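Long-range contact in putative diguanylate cyclase (GGDEF) with PAS/PAC domain (Rhodopseudomonas palustris, PDB 3LIF), which probably makes cyclic di-GMP from two molecules of GTP, the chain here being its extracellular PDC-fold (Cache) sensor domain: residues L10-S21 with V233-D241. Residues are numbered along the deposited sequence; the frame is centred on the assembly and turned at random.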
ATOM      1  N   LEU A  10      31.121   2.968  -6.441  1.00 43.98           N
ATOM      2  CA  LEU A  10      30.134   1.989  -6.057  1.00 42.16           C
ATOM      3  C   LEU A  10      29.745   2.254  -4.598  1.00 41.15           C
ATOM      4  O   LEU A  10      28.589   2.190  -4.231  1.00 41.01           O
ATOM      5  CB  LEU A  10      30.610   0.567  -6.350  1.00 41.19           C
ATOM      6  CG  LEU A  10      30.333   0.151  -7.814  1.00 43.04           C
ATOM      7  CD1 LEU A  10      30.889  -1.249  -8.237  1.00 43.40           C
ATOM      8  CD2 LEU A  10      28.845   0.193  -8.186  1.00 42.60           C
ATOM      9  N   ALA A  11      30.690   2.673  -3.788  1.00 40.42           N
ATOM     10  CA  ALA A  11      30.377   2.927  -2.394  1.00 39.78           C
ATOM     11  C   ALA A  11      29.440   4.088  -2.205  1.00 39.92           C
ATOM     12  O   ALA A  11      28.634   4.074  -1.278  1.00 41.06           O
ATOM     13  CB  ALA A  11      31.626   3.139  -1.590  1.00 39.06           C
ATOM     14  N   GLN A  12      29.539   5.106  -3.043  1.00 39.95           N
ATOM     15  CA  GLN A  12      28.676   6.249  -2.882  1.00 40.90           C
ATOM     16  C   GLN A  12      27.353   5.908  -3.488  1.00 39.55           C
ATOM     17  O   GLN A  12      26.303   6.450  -3.130  1.00 39.91           O
ATOM     18  CB  GLN A  12      29.212   7.467  -3.629  1.00 42.02           C
ATOM     19  CG  GLN A  12      30.711   7.634  -3.540  1.00 49.46           C
ATOM     20  CD  GLN A  12      31.182   8.985  -4.108  1.00 57.48           C
ATOM     21  OE1 GLN A  12      31.011   9.294  -5.323  1.00 60.90           O
ATOM     22  NE2 GLN A  12      31.781   9.796  -3.230  1.00 57.29           N
ATOM     23  N   SER A  13      27.382   5.035  -4.462  1.00 37.84           N
ATOM     24  CA  SER A  13      26.131   4.690  -5.028  1.00 37.09           C
ATOM     25  C   SER A  13      25.324   3.873  -3.964  1.00 36.95           C
ATOM     26  O   SER A  13      24.160   4.191  -3.689  1.00 35.69           O
ATOM     27  CB  SER A  13      26.336   3.943  -6.319  1.00 36.13           C
ATOM     28  OG  SER A  13      25.164   3.207  -6.535  1.00 38.84           O
ATOM     29  N   GLU A  14      25.969   2.873  -3.343  1.00 35.92           N
ATOM     30  CA  GLU A  14      25.351   2.131  -2.264  1.00 36.04           C
ATOM     31  C   GLU A  14      24.863   3.129  -1.224  1.00 36.73           C
ATOM     32  O   GLU A  14      23.732   3.069  -0.760  1.00 37.92           O
ATOM     33  CB  GLU A  14      26.305   1.109  -1.640  1.00 35.29           C
ATOM     34  CG  GLU A  14      25.709   0.341  -0.479  1.00 36.10           C
ATOM     35  CD  GLU A  14      26.661  -0.680   0.167  1.00 39.39           C
ATOM     36  OE1 GLU A  14      27.482  -1.303  -0.553  1.00 40.30           O
ATOM     37  OE2 GLU A  14      26.569  -0.879   1.406  1.00 38.54           O
ATOM     38  N   THR A  15      25.686   4.082  -0.845  1.00 36.69           N
ATOM     39  CA  THR A  15      25.157   5.048   0.072  1.00 36.55           C
ATOM     40  C   THR A  15      23.909   5.762  -0.489  1.00 37.11           C
ATOM     41  O   THR A  15      23.001   6.072   0.265  1.00 37.84           O
ATOM     42  CB  THR A  15      26.256   6.030   0.565  1.00 36.37           C
ATOM     43  OG1 THR A  15      27.161   5.293   1.361  1.00 36.61           O
ATOM     44  CG2 THR A  15      25.697   7.113   1.475  1.00 33.74           C
ATOM     45  N   GLU A  16      23.832   6.068  -1.774  1.00 37.00           N
ATOM     46  CA  GLU A  16      22.686   6.892  -2.156  1.00 38.11           C
ATOM     47  C   GLU A  16      21.454   6.029  -2.144  1.00 37.15           C
ATOM     48  O   GLU A  16      20.376   6.505  -1.794  1.00 37.24           O
ATOM     49  CB  GLU A  16      22.804   7.519  -3.535  1.00 38.51           C
ATOM     50  CG  GLU A  16      23.986   8.420  -3.739  1.00 44.18           C
ATOM     51  CD  GLU A  16      24.295   8.575  -5.237  1.00 52.15           C
ATOM     52  OE1 GLU A  16      23.693   7.819  -6.076  1.00 56.09           O
ATOM     53  OE2 GLU A  16      25.133   9.441  -5.568  1.00 52.16           O
HETATM   54  N   MSE A  17      21.635   4.777  -2.566  1.00 36.18           N
HETATM   55  CA  MSE A  17      20.583   3.804  -2.603  1.00 35.61           C
HETATM   56  C   MSE A  17      20.097   3.597  -1.185  1.00 34.83           C
HETATM   57  O   MSE A  17      18.902   3.692  -0.946  1.00 34.79           O
HETATM   58  CB  MSE A  17      21.056   2.483  -3.171  1.00 36.50           C
HETATM   59  CG  MSE A  17      21.637   2.557  -4.564  1.00 41.02           C
HETATM   60 SE   MSE A  17      20.239   2.889  -5.806  1.00 54.25          SE
HETATM   61  CE  MSE A  17      20.177   1.009  -6.413  1.00 53.60           C
ATOM     62  N   ARG A  18      20.994   3.359  -0.230  1.00 33.29           N
ATOM     63  CA  ARG A  18      20.514   3.122   1.128  1.00 32.39           C
ATOM     64  C   ARG A  18      19.716   4.330   1.623  1.00 32.69           C
ATOM     65  O   ARG A  18      18.676   4.149   2.258  1.00 32.58           O
ATOM     66  CB  ARG A  18      21.608   2.622   2.112  1.00 30.91           C
ATOM     67  CG  ARG A  18      22.127   1.274   1.677  1.00 30.49           C
ATOM     68  CD  ARG A  18      23.458   0.777   2.311  1.00 28.65           C
ATOM     69  NE  ARG A  18      23.124  -0.199   3.333  1.00 30.52           N
ATOM     70  CZ  ARG A  18      23.516  -1.462   3.390  1.00 31.54           C
ATOM     71  NH1 ARG A  18      24.366  -1.983   2.509  1.00 28.63           N
ATOM     72  NH2 ARG A  18      23.065  -2.205   4.390  1.00 35.19           N
ATOM     73  N   ASN A  19      20.125   5.557   1.297  1.00 33.25           N
ATOM     74  CA  ASN A  19      19.333   6.698   1.798  1.00 34.55           C
ATOM     75  C   ASN A  19      18.051   6.744   1.075  1.00 33.14           C
ATOM     76  O   ASN A  19      17.045   7.024   1.651  1.00 33.14           O
ATOM     77  CB  ASN A  19      20.028   8.070   1.698  1.00 35.83           C
ATOM     78  CG  ASN A  19      21.422   8.071   2.351  1.00 43.29           C
ATOM     79  OD1 ASN A  19      22.268   8.927   2.026  1.00 52.14           O
ATOM     80  ND2 ASN A  19      21.694   7.081   3.239  1.00 46.14           N
ATOM     81  N   LEU A  20      18.088   6.467  -0.211  1.00 32.57           N
ATOM     82  CA  LEU A  20      16.885   6.583  -1.001  1.00 32.98           C
ATOM     83  C   LEU A  20      15.743   5.631  -0.464  1.00 33.11           C
ATOM     84  O   LEU A  20      14.586   6.039  -0.267  1.00 31.89           O
ATOM     85  CB  LEU A  20      17.245   6.327  -2.450  1.00 32.27           C
ATOM     86  CG  LEU A  20      16.029   6.479  -3.319  1.00 33.89           C
ATOM     87  CD1 LEU A  20      15.218   7.680  -2.856  1.00 33.12           C
ATOM     88  CD2 LEU A  20      16.450   6.558  -4.789  1.00 35.87           C
ATOM     89  N   SER A  21      16.123   4.383  -0.202  1.00 32.77           N
ATOM     90  CA  SER A  21      15.281   3.429   0.466  1.00 33.75           C
ATOM     91  C   SER A  21      14.717   4.030   1.778  1.00 34.88           C
ATOM     92  O   SER A  21      13.520   3.897   2.091  1.00 35.51           O
ATOM     93  CB  SER A  21      16.049   2.123   0.722  1.00 32.88           C
ATOM     94  OG  SER A  21      16.631   2.106   2.014  1.00 33.11           O
ATOM     95  N   VAL A 233       7.368  -3.298   2.534  1.00 22.78           N
ATOM     96  CA  VAL A 233       8.796  -3.170   2.297  1.00 22.90           C
ATOM     97  C   VAL A 233       8.957  -2.285   1.074  1.00 23.02           C
ATOM     98  O   VAL A 233       8.113  -2.305   0.195  1.00 22.18           O
ATOM     99  CB  VAL A 233       9.383  -4.530   1.950  1.00 23.08           C
ATOM    100  CG1 VAL A 233      10.916  -4.471   1.880  1.00 21.51           C
ATOM    101  CG2 VAL A 233       8.945  -5.521   2.985  1.00 23.54           C
ATOM    102  N   VAL A 234      10.016  -1.499   0.986  1.00 23.80           N
ATOM    103  CA  VAL A 234      10.221  -0.775  -0.272  1.00 25.24           C
ATOM    104  C   VAL A 234      11.501  -1.289  -0.837  1.00 26.78           C
ATOM    105  O   VAL A 234      12.396  -1.683  -0.061  1.00 27.12           O
ATOM    106  CB  VAL A 234      10.399   0.718  -0.053  1.00 25.25           C
ATOM    107  CG1 VAL A 234       9.073   1.355   0.297  1.00 23.57           C
ATOM    108  CG2 VAL A 234      11.423   0.957   1.075  1.00 25.30           C
ATOM    109  N   THR A 235      11.623  -1.299  -2.162  1.00 27.61           N
ATOM    110  CA  THR A 235      12.916  -1.641  -2.762  1.00 28.39           C
ATOM    111  C   THR A 235      13.273  -0.622  -3.835  1.00 28.73           C
ATOM    112  O   THR A 235      12.368  -0.156  -4.497  1.00 28.87           O
ATOM    113  CB  THR A 235      12.863  -3.010  -3.417  1.00 28.69           C
ATOM    114  OG1 THR A 235      11.979  -2.967  -4.553  1.00 30.35           O
ATOM    115  CG2 THR A 235      12.391  -4.100  -2.419  1.00 28.57           C
ATOM    116  N   VAL A 236      14.564  -0.265  -3.984  1.00 29.58           N
ATOM    117  CA  VAL A 236      15.077   0.544  -5.117  1.00 29.48           C
ATOM    118  C   VAL A 236      16.162  -0.245  -5.773  1.00 30.32           C
ATOM    119  O   VAL A 236      17.047  -0.741  -5.087  1.00 30.42           O
ATOM    120  CB  VAL A 236      15.927   1.761  -4.701  1.00 29.84           C
ATOM    121  CG1 VAL A 236      15.610   2.918  -5.577  1.00 30.78           C
ATOM    122  CG2 VAL A 236      15.776   2.136  -3.299  1.00 27.23           C
ATOM    123  N   ALA A 237      16.174  -0.272  -7.097  1.00 31.86           N
ATOM    124  CA  ALA A 237      17.219  -0.982  -7.834  1.00 33.33           C
ATOM    125  C   ALA A 237      17.699  -0.189  -9.036  1.00 34.91           C
ATOM    126  O   ALA A 237      16.962   0.632  -9.576  1.00 34.41           O
ATOM    127  CB  ALA A 237      16.725  -2.304  -8.282  1.00 32.60           C
ATOM    128  N   ARG A 238      18.953  -0.419  -9.421  1.00 37.52           N
ATOM    129  CA  ARG A 238      19.505   0.079 -10.693  1.00 39.45           C
ATOM    130  C   ARG A 238      20.493  -0.896 -11.307  1.00 40.77           C
ATOM    131  O   ARG A 238      21.217  -1.566 -10.593  1.00 40.62           O
ATOM    132  CB  ARG A 238      20.124   1.494 -10.562  1.00 39.69           C
ATOM    133  CG  ARG A 238      21.353   1.685  -9.690  1.00 39.90           C
ATOM    134  CD  ARG A 238      22.183   2.971 -10.103  1.00 44.83           C
ATOM    135  NE  ARG A 238      21.630   4.291  -9.692  1.00 49.82           N
ATOM    136  CZ  ARG A 238      22.059   5.030  -8.637  1.00 52.30           C
ATOM    137  NH1 ARG A 238      23.055   4.633  -7.848  1.00 53.35           N
ATOM    138  NH2 ARG A 238      21.499   6.190  -8.338  1.00 53.45           N
ATOM    139  N   THR A 239      20.494  -1.000 -12.634  1.00 43.35           N
ATOM    140  CA  THR A 239      21.552  -1.730 -13.325  1.00 45.54           C
ATOM    141  C   THR A 239      22.825  -1.005 -13.023  1.00 47.24           C
ATOM    142  O   THR A 239      22.831   0.199 -12.824  1.00 45.31           O
ATOM    143  CB  THR A 239      21.357  -1.828 -14.866  1.00 45.04           C
ATOM    144  OG1 THR A 239      20.968  -0.567 -15.375  1.00 46.68           O
ATOM    145  CG2 THR A 239      20.261  -2.786 -15.225  1.00 45.13           C
ATOM    146  N   GLU A 240      23.907  -1.765 -12.951  1.00 51.75           N
ATOM    147  CA  GLU A 240      25.200  -1.196 -12.622  1.00 56.46           C
ATOM    148  C   GLU A 240      25.796  -0.351 -13.737  1.00 59.05           C
ATOM    149  O   GLU A 240      26.219   0.780 -13.486  1.00 59.00           O
ATOM    150  CB  GLU A 240      26.220  -2.268 -12.324  1.00 56.61           C
ATOM    151  CG  GLU A 240      27.602  -1.676 -12.500  1.00 59.39           C
ATOM    152  CD  GLU A 240      28.692  -2.577 -11.994  1.00 64.71           C
ATOM    153  OE1 GLU A 240      28.362  -3.606 -11.336  1.00 67.65           O
ATOM    154  OE2 GLU A 240      29.876  -2.251 -12.250  1.00 64.60           O
ATOM    155  N   ASP A 241      25.848  -0.916 -14.952  1.00 62.57           N
ATOM    156  CA  ASP A 241      26.560  -0.276 -16.085  1.00 66.37           C
ATOM    157  C   ASP A 241      27.810  -1.092 -16.614  1.00 68.73           C
ATOM    158  O   ASP A 241      28.745  -1.397 -15.850  1.00 69.04           O
ATOM    159  CB  ASP A 241      26.989   1.173 -15.709  1.00 66.02           C
ATOM    160  CG  ASP A 241      25.814   2.159 -15.632  1.00 65.65           C
ATOM    161  OD1 ASP A 241      24.653   1.788 -15.354  1.00 65.15           O
ATOM    162  OD2 ASP A 241      26.071   3.351 -15.845  1.00 66.56           O
TER
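The guanidinium of Arg-238 has the selenium of the selenomethionine Met-17 over one face, lying nearer its margin than its centre and 3.9 Å above its plane, while Ser-13 OG lies in the plane at its edge. Glu-16 OE1 also sits at the edge, near that plane, in a long salt bridge of 3.5 Å to Arg-238 NH2; the carboxylate and guanidinium planes stand 83° apart, so the pair does not meet as a flat, two-pronged bridge. The contact belongs to the PDC fold of this sensor domain: residues 10-21 of the long helix 5-47 lie on the second of two antiparallel sheets, their axis running at 151° to that of 233-239, in its central strand, and coming within 8.3 Å of it. Arg-238 reaches the helix with CG flanked by the backbone N and carbonyl carbon and a turn at chi3. Bends at chi2 and chi3 in Met-17 bring CE to Arg-238 CG, 3.5 Å away, beside the Val-236 to Arg-238 backbone; Ala-223 of the neighbouring strand 219-226 and Tyr-208 of the outermost strand 206-212 also touch this residue. Farther along the helix the contact is mostly apolar. Val-236 points one methyl at each of two helix residues: CG1 meets Leu-20 CD2 at 3.8 Å, the two side chains crossing at about a right angle, and CG2 lies against the N and CA of Ser-21. Val-234 CG2 approaches Ser-21 O. The hydroxyl of Ser-21 donates to Arg-18 O within the helix and also bonds Arg-225 of strand 219-226. At the polar end, Arg-238 NH1 gives Ser-13 OG a weak hydrogen bond, 2.9 Å long but strongly bent, with an N-H...O angle of 115°.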